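Local coordinates for protein aminofutalosine deaminase (Helicobacter pylori, PDB 7LKK) that deaminates aminofutalosine by hydrolysis in the menaquinone pathway, using a bound metal ion, and probably also converts adenosine to inosine, at residues A279-L284 against R317-S322. Numbering follows the deposited sequence.
Sequences ASLEAL and REAGLS. With EDO (1,2-ethanediol), chain G.
Ser322 OG and O1 of a 1,2-ethanediol molecule are joined by a 2.8 Å hydrogen bond, at the end of the turn whose Ala319 and Leu321 pack against Leu284. The diol is probably from the crystallisation liquor. The contact belongs to the outer helical layer of the TIM-barrel fold of the metallo-dependent hydrolases. It joins the start of helix 281-291 to the end of helix 313-318 and the turn leading to strand 323-325. The metal and inhibitor sites lie elsewhere.

Each helix end has its own cap. Ser280 is the N-cap of helix 281-291. Ser280 OG accepts from Ala283 N at 3.2 Å, with an N-H...O angle of 159°. Gly320 is the first residue to leave helical geometry after helix 313-318, in a Schellman motif. Its phi is positive (79°), and Gly320 N donates to Arg317 O at 2.9 Å. Gly320 O also accepts from Lys288, which ties the turn to helix 281-291.

The meeting surface is mainly apolar. Ala319 CB presses on Leu284 CB at 3.5 Å, where the CA atoms of the two segments come nearest each other. Leu281 CG is anti to its own backbone N (chi1 -178°), and this brings the branch CD1 to the second helix. Leu281 CD1 lies 3.7 Å from Ala319 N and 3.9 Å from Ala319 CB. It also meets Glu318 CB. The Leu281 and Glu318 side chains cross at about a right angle, and Leu281 CD2 lies 4.1 Å from the carboxylate oxygen Glu318 OE1.

Deeper in, Leu284 and Leu321 both rest on Leu296 of strand 294-298, linking the helical layer to the barrel wall. Leu321 reaches back to the first helix with one methyl, its CD1 lying 3.7 Å from the backbone oxygen Leu284 O.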
loop_
_atom_site.group_PDB
_atom_site.type_symbol
_atom_site.label_atom_id
_atom_site.label_comp_id
_atom_site.label_asym_id
_atom_site.label_seq_id
_atom_site.Cartn_x
_atom_site.Cartn_y
_atom_site.Cartn_z
ATOM N N ALA A 279 -5.309 4.354 22.356
ATOM C CA ALA A 279 -5.771 5.398 23.256
ATOM C C ALA A 279 -7.277 5.565 23.108
ATOM O O ALA A 279 -7.783 5.755 21.997
ATOM C CB ALA A 279 -5.059 6.718 22.962
ATOM N N SER A 280 -7.992 5.478 24.226
ATOM C CA SER A 280 -9.427 5.703 24.207
ATOM C C SER A 280 -9.726 7.171 23.905
ATOM O O SER A 280 -8.833 8.022 23.861
ATOM C CB SER A 280 -10.048 5.304 25.544
ATOM O OG SER A 280 -9.655 6.207 26.561
ATOM N N LEU A 281 -11.012 7.462 23.695
ATOM C CA LEU A 281 -11.420 8.845 23.465
ATOM C C LEU A 281 -11.097 9.719 24.672
ATOM O O LEU A 281 -10.648 10.861 24.519
ATOM C CB LEU A 281 -12.912 8.908 23.136
ATOM C CG LEU A 281 -13.477 10.297 22.825
ATOM C CD1 LEU A 281 -12.722 10.943 21.672
ATOM C CD2 LEU A 281 -14.965 10.219 22.522
ATOM N N GLU A 282 -11.311 9.197 25.882
ATOM C CA GLU A 282 -10.961 9.954 27.079
ATOM C C GLU A 282 -9.465 10.245 27.127
ATOM O O GLU A 282 -9.052 11.354 27.489
ATOM C CB GLU A 282 -11.398 9.198 28.333
ATOM C CG GLU A 282 -11.110 9.950 29.627
ATOM C CD GLU A 282 -11.100 9.048 30.846
ATOM O OE1 GLU A 282 -11.829 8.034 30.845
ATOM O OE2 GLU A 282 -10.360 9.354 31.805
ATOM N N ALA A 283 -8.639 9.266 26.753
ATOM C CA ALA A 283 -7.195 9.473 26.767
ATOM C C ALA A 283 -6.777 10.533 25.755
ATOM O O ALA A 283 -5.944 11.395 26.057
ATOM C CB ALA A 283 -6.474 8.153 26.491
ATOM N N LEU A 284 -7.347 10.488 24.548
ATOM C CA LEU A 284 -7.033 11.505 23.549
ATOM C C LEU A 284 -7.500 12.883 24.004
ATOM O O LEU A 284 -6.806 13.885 23.792
ATOM C CB LEU A 284 -7.665 11.135 22.208
ATOM C CG LEU A 284 -7.060 9.948 21.457
ATOM C CD1 LEU A 284 -7.732 9.781 20.100
ATOM C CD2 LEU A 284 -5.558 10.119 21.296
ATOM N N ARG A 317 -10.706 12.763 15.411
ATOM C CA ARG A 317 -11.535 13.933 15.147
ATOM C C ARG A 317 -12.458 14.234 16.321
ATOM O O ARG A 317 -12.630 15.397 16.701
ATOM C CB ARG A 317 -12.339 13.707 13.866
ATOM C CG ARG A 317 -13.155 14.898 13.402
ATOM C CD ARG A 317 -13.623 14.693 11.966
ATOM N NE ARG A 317 -14.528 13.554 11.838
ATOM C CZ ARG A 317 -14.777 12.921 10.695
ATOM N NH1 ARG A 317 -14.183 13.308 9.574
ATOM N NH2 ARG A 317 -15.620 11.897 10.673
ATOM N N GLU A 318 -13.053 13.194 16.913
ATOM C CA GLU A 318 -13.943 13.392 18.055
ATOM C C GLU A 318 -13.218 14.015 19.241
ATOM O O GLU A 318 -13.828 14.756 20.022
ATOM C CB GLU A 318 -14.579 12.059 18.452
ATOM C CG GLU A 318 -15.532 11.507 17.400
ATOM C CD GLU A 318 -15.745 10.012 17.520
ATOM O OE1 GLU A 318 -15.296 9.423 18.527
ATOM O OE2 GLU A 318 -16.366 9.425 16.606
ATOM N N ALA A 319 -11.926 13.731 19.399
ATOM C CA ALA A 319 -11.135 14.325 20.470
ATOM C C ALA A 319 -10.692 15.748 20.165
ATOM O O ALA A 319 -10.087 16.392 21.033
ATOM C CB ALA A 319 -9.907 13.461 20.759
ATOM N N GLY A 320 -10.973 16.256 18.968
ATOM C CA GLY A 320 -10.555 17.595 18.614
ATOM C C GLY A 320 -9.102 17.711 18.225
ATOM O O GLY A 320 -8.495 18.767 18.430
ATOM N N LEU A 321 -8.520 16.654 17.669
ATOM C CA LEU A 321 -7.118 16.637 17.286
ATOM C C LEU A 321 -6.986 16.356 15.795
ATOM O O LEU A 321 -7.957 16.041 15.104
ATOM C CB LEU A 321 -6.340 15.599 18.105
ATOM C CG LEU A 321 -6.148 15.970 19.577
ATOM C CD1 LEU A 321 -5.645 14.777 20.383
ATOM C CD2 LEU A 321 -5.199 17.147 19.700
ATOM N N SER A 322 -5.758 16.493 15.304
ATOM C CA SER A 322 -5.403 16.217 13.920
ATOM C C SER A 322 -4.133 15.376 13.904
ATOM O O SER A 322 -3.455 15.219 14.923
ATOM C CB SER A 322 -5.202 17.515 13.128
ATOM O OG SER A 322 -4.294 18.376 13.794
HETATM C C1 EDO G . -3.833 22.003 12.480
HETATM O O1 EDO G . -4.703 20.991 13.000
HETATM C C2 EDO G . -3.805 23.192 13.434
HETATM O O2 EDO G . -5.130 23.711 13.589
#